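Long-range contacts in phiAB6 tailspike (Unidentified phage, PDB 5JS4), which probably serves as the phage's trimeric receptor-binding spike, fragmenting the exopolysaccharide of the bacterium Acinetobacter baumannii: residues A381-N386 and V409-T414; A190-D195 and S209-D214; G279-Y284 and Y310-I315. All blocks are in the same frame, centred on the assembly; numbering follows the deposited sequence.

Interaction 1 (A381-N386 and V409-T414); sequences ALVGFN and VSTTGT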
ATOM      1  N   ALA A 381     -18.768  18.133  -4.116  1.00 15.28           N
ATOM      2  CA  ALA A 381     -17.790  17.348  -3.358  1.00 14.57           C
ATOM      3  C   ALA A 381     -17.415  16.065  -4.088  1.00 14.11           C
ATOM      4  O   ALA A 381     -18.197  15.533  -4.875  1.00 14.05           O
ATOM      5  CB  ALA A 381     -18.334  17.024  -1.975  1.00 15.31           C
ATOM      6  N   LEU A 382     -16.209  15.573  -3.820  1.00 13.80           N
ATOM      7  CA  LEU A 382     -15.756  14.320  -4.417  1.00 13.28           C
ATOM      8  C   LEU A 382     -16.625  13.150  -3.976  1.00 13.14           C
ATOM      9  O   LEU A 382     -17.031  13.065  -2.817  1.00 13.71           O
ATOM     10  CB  LEU A 382     -14.316  13.994  -4.017  1.00 13.43           C
ATOM     11  CG  LEU A 382     -13.209  15.022  -4.224  1.00 13.89           C
ATOM     12  CD1 LEU A 382     -11.880  14.428  -3.782  1.00 13.83           C
ATOM     13  CD2 LEU A 382     -13.145  15.461  -5.674  1.00 14.73           C
ATOM     14  N   VAL A 383     -16.901  12.258  -4.915  1.00 13.23           N
ATOM     15  CA  VAL A 383     -17.382  10.913  -4.606  1.00 13.70           C
ATOM     16  C   VAL A 383     -17.267  10.090  -5.890  1.00 13.20           C
ATOM     17  O   VAL A 383     -17.819  10.462  -6.925  1.00 13.52           O
ATOM     18  CB  VAL A 383     -18.811  10.901  -3.991  1.00 14.64           C
ATOM     19  CG1 VAL A 383     -19.705  11.958  -4.626  1.00 14.88           C
ATOM     20  CG2 VAL A 383     -19.436   9.512  -4.072  1.00 15.59           C
ATOM     21  N   GLY A 384     -16.515   8.994  -5.830  1.00 12.59           N
ATOM     22  CA  GLY A 384     -16.221   8.209  -7.028  1.00 13.06           C
ATOM     23  C   GLY A 384     -15.468   9.034  -8.061  1.00 12.90           C
ATOM     24  O   GLY A 384     -15.801   9.013  -9.247  1.00 12.91           O
ATOM     25  N   PHE A 385     -14.452   9.756  -7.590  1.00 12.35           N
ATOM     26  CA  PHE A 385     -13.699  10.721  -8.387  1.00 12.01           C
ATOM     27  C   PHE A 385     -12.276  10.203  -8.558  1.00 11.63           C
ATOM     28  O   PHE A 385     -11.521  10.129  -7.592  1.00 12.42           O
ATOM     29  CB  PHE A 385     -13.698  12.070  -7.662  1.00 12.51           C
ATOM     30  CG  PHE A 385     -13.107  13.207  -8.454  1.00 12.91           C
ATOM     31  CD1 PHE A 385     -11.736  13.445  -8.445  1.00 13.55           C
ATOM     32  CD2 PHE A 385     -13.924  14.071  -9.175  1.00 12.64           C
ATOM     33  CE1 PHE A 385     -11.195  14.507  -9.151  1.00 14.38           C
ATOM     34  CE2 PHE A 385     -13.387  15.132  -9.889  1.00 13.09           C
ATOM     35  CZ  PHE A 385     -12.021  15.351  -9.876  1.00 13.57           C
ATOM     36  N   ASN A 386     -11.913   9.844  -9.785  1.00 11.21           N
ATOM     37  CA  ASN A 386     -10.628   9.210 -10.051  1.00 11.59           C
ATOM     38  C   ASN A 386      -9.758  10.084 -10.942  1.00 12.17           C
ATOM     39  O   ASN A 386     -10.175  10.491 -12.026  1.00 13.85           O
ATOM     40  CB  ASN A 386     -10.856   7.839 -10.676  1.00 12.30           C
ATOM     41  CG  ASN A 386     -11.706   6.942  -9.800  1.00 13.22           C
ATOM     42  OD1 ASN A 386     -12.753   6.444 -10.225  1.00 17.73           O
ATOM     43  ND2 ASN A 386     -11.275   6.750  -8.561  1.00 11.58           N
ATOM     44  N   VAL A 409     -19.060  17.168   2.135  1.00 16.46           N
ATOM     45  CA  VAL A 409     -17.953  16.287   2.544  1.00 15.82           C
ATOM     46  C   VAL A 409     -17.516  15.416   1.368  1.00 14.95           C
ATOM     47  O   VAL A 409     -18.291  14.610   0.855  1.00 16.27           O
ATOM     48  CB  VAL A 409     -18.258  15.417   3.789  1.00 16.51           C
ATOM     49  CG1 VAL A 409     -17.024  14.617   4.193  1.00 16.97           C
ATOM     50  CG2 VAL A 409     -18.712  16.286   4.953  1.00 17.07           C
ATOM     51  N   SER A 410     -16.270  15.607   0.946  1.00 13.54           N
ATOM     52  CA  SER A 410     -15.679  14.831  -0.137  1.00 13.13           C
ATOM     53  C   SER A 410     -15.305  13.437   0.346  1.00 13.61           C
ATOM     54  O   SER A 410     -14.790  13.273   1.453  1.00 13.84           O
ATOM     55  CB  SER A 410     -14.433  15.538  -0.673  1.00 13.56           C
ATOM     56  OG  SER A 410     -14.783  16.689  -1.417  1.00 14.04           O
ATOM     57  N   THR A 411     -15.582  12.438  -0.488  1.00 13.51           N
ATOM     58  CA  THR A 411     -15.193  11.063  -0.202  1.00 13.25           C
ATOM     59  C   THR A 411     -14.660  10.370  -1.441  1.00 13.13           C
ATOM     60  O   THR A 411     -14.807  10.861  -2.562  1.00 12.03           O
ATOM     61  CB  THR A 411     -16.372  10.203   0.307  1.00 14.03           C
ATOM     62  OG1 THR A 411     -17.231   9.864  -0.790  1.00 15.05           O
ATOM     63  CG2 THR A 411     -17.167  10.923   1.388  1.00 14.36           C
ATOM     64  N   THR A 412     -14.042   9.216  -1.207  1.00 12.95           N
ATOM     65  CA  THR A 412     -13.747   8.229  -2.243  1.00 13.00           C
ATOM     66  C   THR A 412     -13.198   8.832  -3.540  1.00 13.03           C
ATOM     67  O   THR A 412     -13.662   8.522  -4.643  1.00 13.51           O
ATOM     68  CB  THR A 412     -14.971   7.324  -2.509  1.00 13.47           C
ATOM     69  OG1 THR A 412     -16.115   8.114  -2.873  1.00 13.85           O
ATOM     70  CG2 THR A 412     -15.296   6.513  -1.265  1.00 13.40           C
ATOM     71  N   GLY A 413     -12.202   9.697  -3.377  1.00 12.55           N
ATOM     72  CA  GLY A 413     -11.460  10.269  -4.491  1.00 12.05           C
ATOM     73  C   GLY A 413     -10.064   9.680  -4.527  1.00 11.83           C
ATOM     74  O   GLY A 413      -9.451   9.490  -3.478  1.00 12.86           O
ATOM     75  N   THR A 414      -9.567   9.379  -5.723  1.00 11.02           N
ATOM     76  CA  THR A 414      -8.217   8.845  -5.877  1.00 10.70           C
ATOM     77  C   THR A 414      -7.367   9.811  -6.694  1.00 10.57           C
ATOM     78  O   THR A 414      -7.824  10.370  -7.695  1.00 10.49           O
ATOM     79  CB  THR A 414      -8.211   7.444  -6.521  1.00 11.59           C
ATOM     80  OG1 THR A 414      -8.703   7.516  -7.864  1.00 12.65           O
ATOM     81  CG2 THR A 414      -9.070   6.476  -5.707  1.00 12.43           C
TER
HETATM   82  O   HOH W   1     -19.368  13.462  -1.414  1.00 17.85           O
HETATM   83  O   HOH W   2     -12.799   6.329  -6.277  1.00 14.44           O
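Thr414 N donates to Phe385 O at 2.8 Å, nearly in line with the C=O (C=O...N angle 165°). Two more main-chain bonds join the segments. Thr411 N lies 2.8 Å from Leu382 O, the donor standing well above the carbonyl plane, and Phe385 N reaches Thr412 O in a longer bond of 3.3 Å. Gly413 CA adds a CA-H...O contact to Phe385 O.

Side-chain hydroxyls provide three further hydrogen bonds. Ser410 OG takes the N-H of Leu382. At the corner, Thr412 OG1 receives Gly384 N at 3.1 Å, and the same hydroxyl shares a hydrogen bond with Thr411 OG1. Asn386 ND2 donates to Thr414 OG1 over 2.8 Å, and the oxygen lies close to the amide plane. Thr414 OG1 sits between its own backbone N and carbonyl carbon (chi1 65°), a torsion that turns it toward Asn386.

This pattern is that of neighbouring rungs in a right-handed parallel beta-helix. Phe385 pairs in parallel with Gly413, and Asn386 with Thr414, while both chains bend just before these bridges; Gly384 turns the corner with a positive phi of 61°. Backbone bonds from Val383, Gly384 and Asn386 to Gly359, Leu361, Ala362 and Ile364 tie the first segment to the preceding coil as well.

Van der Waals contacts lie on both sides of the chain. Within 381-386, Leu382 CD2 stands 3.6 Å above one face of the Phe385 ring, offset toward its rim, and Leu382 CG touches the Ser410 hydroxyl across the contact. Val383 lies on the opposite side, alongside Thr411 and Thr412, where it packs on Tyr419 of a second subunit.

Two waters bridge the segments: one donates to both Leu382 O and Val409 O, and the other links Asn386 ND2 with Thr412 O.

Interaction 2 (A190-D195 and S209-D214); sequences ARIMLD and SNPNVD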
ATOM      1  N   ALA A 190     -31.070  13.666 -64.856  1.00 14.91           N
ATOM      2  CA  ALA A 190     -30.449  14.741 -65.626  1.00 14.84           C
ATOM      3  C   ALA A 190     -29.537  15.566 -64.724  1.00 14.21           C
ATOM      4  O   ALA A 190     -29.861  15.809 -63.558  1.00 14.07           O
ATOM      5  CB  ALA A 190     -31.508  15.627 -66.258  1.00 15.58           C
ATOM      6  N   ARG A 191     -28.395  15.987 -65.262  1.00 13.89           N
ATOM      7  CA  ARG A 191     -27.464  16.830 -64.522  1.00 14.24           C
ATOM      8  C   ARG A 191     -27.306  18.194 -65.177  1.00 13.41           C
ATOM      9  O   ARG A 191     -27.177  18.303 -66.401  1.00 13.52           O
ATOM     10  CB  ARG A 191     -26.107  16.140 -64.379  1.00 15.57           C
ATOM     11  CG  ARG A 191     -26.232  14.801 -63.682  1.00 18.67           C
ATOM     12  CD  ARG A 191     -24.925  14.268 -63.143  1.00 20.71           C
ATOM     13  NE  ARG A 191     -25.150  12.950 -62.558  1.00 20.95           N
ATOM     14  CZ  ARG A 191     -24.332  12.328 -61.710  1.00 21.87           C
ATOM     15  NH1 ARG A 191     -23.195  12.895 -61.305  1.00 23.18           N
ATOM     16  NH2 ARG A 191     -24.667  11.125 -61.257  1.00 21.14           N
ATOM     17  N   ILE A 192     -27.362  19.228 -64.342  1.00 12.73           N
ATOM     18  CA  ILE A 192     -27.062  20.600 -64.743  1.00 13.31           C
ATOM     19  C   ILE A 192     -26.258  21.259 -63.630  1.00 13.24           C
ATOM     20  O   ILE A 192     -26.039  20.656 -62.576  1.00 13.22           O
ATOM     21  CB  ILE A 192     -28.336  21.430 -65.029  1.00 13.80           C
ATOM     22  CG1 ILE A 192     -29.277  21.441 -63.819  1.00 14.06           C
ATOM     23  CG2 ILE A 192     -29.050  20.895 -66.259  1.00 14.14           C
ATOM     24  CD1 ILE A 192     -30.373  22.485 -63.909  1.00 14.88           C
ATOM     25  N   MET A 193     -25.823  22.492 -63.869  1.00 13.90           N
ATOM     26  CA  MET A 193     -25.079  23.255 -62.880  1.00 14.82           C
ATOM     27  C   MET A 193     -25.963  24.309 -62.237  1.00 15.39           C
ATOM     28  O   MET A 193     -26.722  24.997 -62.921  1.00 15.89           O
ATOM     29  CB  MET A 193     -23.884  23.960 -63.525  1.00 15.09           C
ATOM     30  CG  MET A 193     -22.713  23.054 -63.858  1.00 16.46           C
ATOM     31  SD  MET A 193     -23.033  21.949 -65.244  1.00 16.80           S
ATOM     32  CE  MET A 193     -21.375  21.346 -65.554  1.00 16.50           C
ATOM     33  N   LEU A 194     -25.843  24.433 -60.919  1.00 15.64           N
ATOM     34  CA  LEU A 194     -26.328  25.607 -60.204  1.00 16.72           C
ATOM     35  C   LEU A 194     -25.551  26.821 -60.697  1.00 18.13           C
ATOM     36  O   LEU A 194     -24.478  26.681 -61.286  1.00 17.84           O
ATOM     37  CB  LEU A 194     -26.115  25.441 -58.697  1.00 16.90           C
ATOM     38  CG  LEU A 194     -26.900  24.322 -58.016  1.00 17.43           C
ATOM     39  CD1 LEU A 194     -26.390  24.084 -56.604  1.00 17.82           C
ATOM     40  CD2 LEU A 194     -28.384  24.646 -58.004  1.00 18.30           C
ATOM     41  N   ASP A 195     -26.079  28.013 -60.441  1.00 19.89           N
ATOM     42  CA  ASP A 195     -25.413  29.246 -60.870  1.00 20.57           C
ATOM     43  C   ASP A 195     -23.998  29.394 -60.288  1.00 20.61           C
ATOM     44  O   ASP A 195     -23.144  30.039 -60.898  1.00 22.15           O
ATOM     45  CB  ASP A 195     -26.267  30.469 -60.522  1.00 22.48           C
ATOM     46  CG  ASP A 195     -27.542  30.559 -61.356  1.00 25.00           C
ATOM     47  OD1 ASP A 195     -27.656  29.858 -62.388  1.00 23.82           O
ATOM     48  OD2 ASP A 195     -28.437  31.345 -60.980  1.00 29.50           O
ATOM     49  N   SER A 209     -38.497  22.386 -61.624  1.00 16.98           N
ATOM     50  CA  SER A 209     -38.178  23.258 -60.500  1.00 18.64           C
ATOM     51  C   SER A 209     -36.752  23.780 -60.639  1.00 18.08           C
ATOM     52  O   SER A 209     -35.844  23.042 -61.017  1.00 18.17           O
ATOM     53  CB  SER A 209     -38.336  22.510 -59.174  1.00 21.71           C
ATOM     54  OG  SER A 209     -37.419  21.434 -59.082  1.00 26.52           O
ATOM     55  N   ASN A 210     -36.572  25.060 -60.336  1.00 17.92           N
ATOM     56  CA  ASN A 210     -35.267  25.702 -60.398  1.00 17.69           C
ATOM     57  C   ASN A 210     -34.455  25.346 -59.152  1.00 17.95           C
ATOM     58  O   ASN A 210     -34.789  25.784 -58.051  1.00 18.84           O
ATOM     59  CB  ASN A 210     -35.455  27.219 -60.503  1.00 18.19           C
ATOM     60  CG  ASN A 210     -34.147  27.971 -60.663  1.00 18.98           C
ATOM     61  OD1 ASN A 210     -33.062  27.395 -60.584  1.00 19.93           O
ATOM     62  ND2 ASN A 210     -34.248  29.278 -60.887  1.00 21.38           N
ATOM     63  N   PRO A 211     -33.372  24.564 -59.318  1.00 16.27           N
ATOM     64  CA  PRO A 211     -32.610  24.127 -58.147  1.00 16.39           C
ATOM     65  C   PRO A 211     -31.898  25.265 -57.406  1.00 16.99           C
ATOM     66  O   PRO A 211     -31.520  25.089 -56.250  1.00 18.64           O
ATOM     67  CB  PRO A 211     -31.599  23.138 -58.734  1.00 15.85           C
ATOM     68  CG  PRO A 211     -31.410  23.586 -60.138  1.00 16.22           C
ATOM     69  CD  PRO A 211     -32.748  24.115 -60.577  1.00 16.36           C
ATOM     70  N   ASN A 212     -31.728  26.409 -58.067  1.00 17.43           N
ATOM     71  CA  ASN A 212     -31.117  27.591 -57.448  1.00 18.61           C
ATOM     72  C   ASN A 212     -31.974  28.211 -56.350  1.00 20.98           C
ATOM     73  O   ASN A 212     -31.446  28.853 -55.444  1.00 22.74           O
ATOM     74  CB  ASN A 212     -30.810  28.651 -58.505  1.00 18.57           C
ATOM     75  CG  ASN A 212     -29.765  28.189 -59.502  1.00 18.22           C
ATOM     76  OD1 ASN A 212     -28.581  28.107 -59.178  1.00 19.60           O
ATOM     77  ND2 ASN A 212     -30.199  27.880 -60.720  1.00 17.73           N
ATOM     78  N   VAL A 213     -33.291  28.025 -56.441  1.00 22.22           N
ATOM     79  CA  VAL A 213     -34.223  28.524 -55.418  1.00 24.14           C
ATOM     80  C   VAL A 213     -34.996  27.409 -54.701  1.00 25.27           C
ATOM     81  O   VAL A 213     -35.547  27.638 -53.625  1.00 28.36           O
ATOM     82  CB  VAL A 213     -35.225  29.550 -56.003  1.00 25.87           C
ATOM     83  CG1 VAL A 213     -34.484  30.754 -56.569  1.00 27.19           C
ATOM     84  CG2 VAL A 213     -36.118  28.923 -57.067  1.00 26.22           C
ATOM     85  N   ASP A 214     -35.029  26.212 -55.289  1.00 25.21           N
ATOM     86  CA  ASP A 214     -35.802  25.093 -54.746  1.00 25.93           C
ATOM     87  C   ASP A 214     -35.122  23.759 -55.058  1.00 23.67           C
ATOM     88  O   ASP A 214     -35.187  23.276 -56.187  1.00 23.70           O
ATOM     89  CB  ASP A 214     -37.220  25.110 -55.333  1.00 27.82           C
ATOM     90  CG  ASP A 214     -38.051  23.898 -54.925  1.00 29.19           C
ATOM     91  OD1 ASP A 214     -37.752  23.269 -53.886  1.00 29.30           O
ATOM     92  OD2 ASP A 214     -39.025  23.583 -55.643  1.00 32.84           O
TER
HETATM   93  O   HOH W   3     -28.406  27.177 -62.863  1.00 17.55           O
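Asn212 meets Asp195 through its side-chain amide, the polar centre of this contact. From CB, the chain places CG anti to its own carbonyl carbon (chi1 -65°), which carries the amide across to Asp195, in the loop after strand 191-193. CG comes within 3.7 Å of Asp195 OD2. Beyond it, OD1 receives the backbone N-H of Asp195 at 2.8 Å; the N-H...O angle of 175° is almost straight, and the donor lies in the carbonyl plane on a lone pair. The other branch, ND2, donates to Asn210 OD1 at 2.9 Å and also to a water that in turn donates to Met193 O and Asp195 OD1. Bonds at both ends of the amide therefore fix its rotation. The Asp195 carboxylate stacks on this amide, with the two planes 25° apart.

Asn210 positions the group from within its own segment. Its OD1 accepts the backbone N of Asn212 as well as ND2, the former bond closing an Asx turn, while Asn210 O accepts from Val213 N and Asp214 N.

Beside this polar cluster is an apolar patch. Leu194 CD2 touches Pro211 CB at 3.6 Å, and Ile192 CD1 approaches Pro211 CG at 4.1 Å, Ile192 and Pro211 crossing at about a right angle.

Pro211 also rests on Phe180 and Trp218, the latter on strand 218-220. The 209-214 loop, which joins strands 199-202 and 218-220, packs on Ile192 of strand 191-193 and on Leu194 and Asp195 just after it. That strand is an edge of the three-stranded antiparallel sheet within this chain, where Arg191 hydrogen-bonds to a second subunit.

Interaction 3 (G279-Y284 and Y310-I315); sequences GAKGRY and YNLGCI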
ATOM      1  N   GLY A 279      -9.154  17.805 -33.194  1.00 15.15           N
ATOM      2  CA  GLY A 279      -8.623  17.228 -34.428  1.00 14.80           C
ATOM      3  C   GLY A 279      -7.209  16.714 -34.239  1.00 14.19           C
ATOM      4  O   GLY A 279      -6.616  16.893 -33.176  1.00 14.63           O
ATOM      5  N   ALA A 280      -6.659  16.087 -35.276  1.00 14.20           N
ATOM      6  CA  ALA A 280      -5.370  15.400 -35.168  1.00 15.00           C
ATOM      7  C   ALA A 280      -4.241  16.335 -34.753  1.00 15.45           C
ATOM      8  O   ALA A 280      -3.469  16.022 -33.847  1.00 15.29           O
ATOM      9  CB  ALA A 280      -5.024  14.715 -36.479  1.00 15.40           C
ATOM     10  N   LYS A 281      -4.155  17.482 -35.418  1.00 15.66           N
ATOM     11  CA  LYS A 281      -3.118  18.467 -35.138  1.00 16.31           C
ATOM     12  C   LYS A 281      -3.758  19.829 -34.933  1.00 16.19           C
ATOM     13  O   LYS A 281      -4.608  20.245 -35.720  1.00 16.15           O
ATOM     14  CB  LYS A 281      -2.121  18.542 -36.297  1.00 17.65           C
ATOM     15  CG  LYS A 281      -0.951  19.487 -36.051  1.00 18.95           C
ATOM     16  CD  LYS A 281      -0.254  19.879 -37.344  1.00 21.22           C
ATOM     17  CE  LYS A 281       0.676  21.063 -37.138  1.00 24.73           C
ATOM     18  NZ  LYS A 281       1.853  20.708 -36.309  1.00 28.17           N
ATOM     19  N   GLY A 282      -3.349  20.530 -33.884  1.00 14.86           N
ATOM     20  CA  GLY A 282      -3.791  21.901 -33.713  1.00 15.59           C
ATOM     21  C   GLY A 282      -3.522  22.506 -32.358  1.00 15.15           C
ATOM     22  O   GLY A 282      -3.626  21.842 -31.327  1.00 15.61           O
ATOM     23  N   ARG A 283      -3.171  23.786 -32.385  1.00 15.53           N
ATOM     24  CA  ARG A 283      -3.055  24.606 -31.197  1.00 14.94           C
ATOM     25  C   ARG A 283      -4.306  25.479 -31.176  1.00 14.63           C
ATOM     26  O   ARG A 283      -4.389  26.488 -31.886  1.00 15.96           O
ATOM     27  CB  ARG A 283      -1.780  25.441 -31.267  1.00 15.07           C
ATOM     28  CG  ARG A 283      -1.526  26.301 -30.046  1.00 15.60           C
ATOM     29  CD  ARG A 283      -0.072  26.734 -29.987  1.00 16.37           C
ATOM     30  NE  ARG A 283       0.225  27.497 -28.779  1.00 17.52           N
ATOM     31  CZ  ARG A 283       1.450  27.783 -28.343  1.00 18.03           C
ATOM     32  NH1 ARG A 283       2.526  27.368 -29.007  1.00 18.16           N
ATOM     33  NH2 ARG A 283       1.599  28.490 -27.228  1.00 20.11           N
ATOM     34  N   TYR A 284      -5.292  25.056 -30.391  1.00 14.49           N
ATOM     35  CA  TYR A 284      -6.627  25.647 -30.424  1.00 14.36           C
ATOM     36  C   TYR A 284      -6.746  26.818 -29.455  1.00 15.32           C
ATOM     37  O   TYR A 284      -6.737  26.630 -28.237  1.00 15.32           O
ATOM     38  CB  TYR A 284      -7.683  24.585 -30.104  1.00 14.08           C
ATOM     39  CG  TYR A 284      -7.808  23.493 -31.150  1.00 13.80           C
ATOM     40  CD1 TYR A 284      -7.038  22.336 -31.077  1.00 13.55           C
ATOM     41  CD2 TYR A 284      -8.707  23.614 -32.207  1.00 13.57           C
ATOM     42  CE1 TYR A 284      -7.155  21.334 -32.029  1.00 13.92           C
ATOM     43  CE2 TYR A 284      -8.833  22.619 -33.162  1.00 13.66           C
ATOM     44  CZ  TYR A 284      -8.059  21.480 -33.071  1.00 13.92           C
ATOM     45  OH  TYR A 284      -8.187  20.490 -34.022  1.00 14.52           O
ATOM     46  N   TYR A 310       2.841  21.855 -27.618  1.00 14.31           N
ATOM     47  CA  TYR A 310       1.729  22.811 -27.751  1.00 14.31           C
ATOM     48  C   TYR A 310       1.392  23.057 -29.224  1.00 14.41           C
ATOM     49  O   TYR A 310       0.223  23.195 -29.585  1.00 15.01           O
ATOM     50  CB  TYR A 310       2.025  24.170 -27.096  1.00 14.79           C
ATOM     51  CG  TYR A 310       2.583  24.137 -25.689  1.00 15.65           C
ATOM     52  CD1 TYR A 310       2.284  23.101 -24.805  1.00 16.24           C
ATOM     53  CD2 TYR A 310       3.390  25.176 -25.231  1.00 15.87           C
ATOM     54  CE1 TYR A 310       2.803  23.087 -23.520  1.00 16.92           C
ATOM     55  CE2 TYR A 310       3.914  25.170 -23.950  1.00 16.64           C
ATOM     56  CZ  TYR A 310       3.616  24.127 -23.099  1.00 17.24           C
ATOM     57  OH  TYR A 310       4.132  24.123 -21.824  1.00 18.82           O
ATOM     58  N   ASN A 311       2.422  23.128 -30.063  1.00 14.69           N
ATOM     59  CA  ASN A 311       2.233  23.365 -31.493  1.00 14.58           C
ATOM     60  C   ASN A 311       1.607  22.181 -32.222  1.00 15.09           C
ATOM     61  O   ASN A 311       0.917  22.368 -33.222  1.00 17.62           O
ATOM     62  CB  ASN A 311       3.560  23.744 -32.158  1.00 14.91           C
ATOM     63  CG  ASN A 311       3.990  25.162 -31.834  1.00 15.80           C
ATOM     64  OD1 ASN A 311       3.169  26.004 -31.475  1.00 16.25           O
ATOM     65  ND2 ASN A 311       5.280  25.435 -31.972  1.00 16.55           N
ATOM     66  N   LEU A 312       1.851  20.971 -31.725  1.00 14.26           N
ATOM     67  CA  LEU A 312       1.278  19.768 -32.326  1.00 14.33           C
ATOM     68  C   LEU A 312      -0.163  19.535 -31.880  1.00 14.18           C
ATOM     69  O   LEU A 312      -1.010  19.157 -32.687  1.00 14.71           O
ATOM     70  CB  LEU A 312       2.133  18.543 -32.002  1.00 14.97           C
ATOM     71  CG  LEU A 312       3.530  18.526 -32.629  1.00 16.01           C
ATOM     72  CD1 LEU A 312       4.317  17.323 -32.142  1.00 16.33           C
ATOM     73  CD2 LEU A 312       3.467  18.541 -34.148  1.00 16.52           C
ATOM     74  N   GLY A 313      -0.443  19.758 -30.603  1.00 13.48           N
ATOM     75  CA  GLY A 313      -1.778  19.501 -30.085  1.00 13.74           C
ATOM     76  C   GLY A 313      -2.011  20.007 -28.679  1.00 13.39           C
ATOM     77  O   GLY A 313      -1.454  19.477 -27.719  1.00 13.69           O
ATOM     78  N   CYS A 314      -2.841  21.037 -28.556  1.00 13.24           N
ATOM     79  CA  CYS A 314      -3.261  21.517 -27.250  1.00 13.71           C
ATOM     80  C   CYS A 314      -4.435  22.471 -27.357  1.00 13.12           C
ATOM     81  O   CYS A 314      -4.772  22.946 -28.444  1.00 13.59           O
ATOM     82  CB  CYS A 314      -2.112  22.229 -26.520  1.00 13.94           C
ATOM     83  SG  CYS A 314      -1.772  23.918 -27.075  1.00 15.42           S
ATOM     84  N   ILE A 315      -5.056  22.723 -26.211  1.00 12.89           N
ATOM     85  CA  ILE A 315      -5.949  23.857 -26.034  1.00 13.82           C
ATOM     86  C   ILE A 315      -5.112  24.973 -25.418  1.00 14.45           C
ATOM     87  O   ILE A 315      -4.403  24.754 -24.440  1.00 14.58           O
ATOM     88  CB  ILE A 315      -7.145  23.497 -25.135  1.00 14.33           C
ATOM     89  CG1 ILE A 315      -8.048  22.498 -25.864  1.00 14.77           C
ATOM     90  CG2 ILE A 315      -7.926  24.748 -24.748  1.00 15.23           C
ATOM     91  CD1 ILE A 315      -9.135  21.887 -25.007  1.00 15.17           C
TER
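Strands 282-284 and 313-315 run parallel, their axes 4.8 Å apart and 6° from each other in direction, with Gly282, Arg283 and Tyr284 opposite Gly313, Cys314 and Ile315. Three backbone hydrogen bonds hold this register: Gly282 N to Leu312 O, Cys314 N to Gly282 O, and Tyr284 N to Cys314 O at 2.9 Å.

Arg283 has the most surface buried of any residue here. With CG anti to the backbone N (chi1 -178°) and the chain extended to NE, it passes along Tyr310 O and reaches Asn311. NH1 donates to Asn311 OD1 at 2.9 Å; the oxygen lies in the guanidinium plane, although the donor stands above the carbonyl plane of the amide. Tyr310 CB covers one guanidinium face at its rim, 3.7 Å above the plane. Salt bridges from NH1 to Glu307 and from NE to Asp316 fix the group further. On the same face of the strands, Cys314 SG packs 3.8 Å from Arg283 CG.

The parallel pairing belongs to the beta-helix, whose next coil is reached through the backbone bonds of Ile315 to Thr341 and Arg343. Here the short helix 307-312 leads directly into strand 313-318, and it brings Tyr310 beside Arg343; both residues line a pocket occupied by malonic acid, probably from the crystallisation liquor.

Tyr284 points to the other face, shared with Ile315. Cys314 O approaches its ring in plane at the edge, 3.5 Å from CD1. The phenol oxygen receives Gly279 N and is also hydrogen-bonded to Asp247.

Lys281 bends at its last torsion (chi4 69°), bringing NZ to 3.5 Å from Leu312 CD2. Lys281 packs on Ala270, and Leu312 on Thr272, of the third subunit.

In the fold
Along the chain the order is interaction 2, interaction 3, interaction 1, each closing before the next opens. Interactions 3 and 1 join successive coils of the same beta-helix, with centres about 31 Å apart and nearest atoms about 17 Å apart; both lie in the pectate lyase-like region. Interaction 2 belongs to the small antiparallel sheet near the start of the modelled chain, its centre about 40 Å from that of interaction 3 and about 60 Å from that of interaction 1. No two contacts touch. Interactions 1 and 2 both meet the second subunit, and interactions 2 and 3 the third, so all three contacts along this elongated trimeric spike lie close to subunit interfaces.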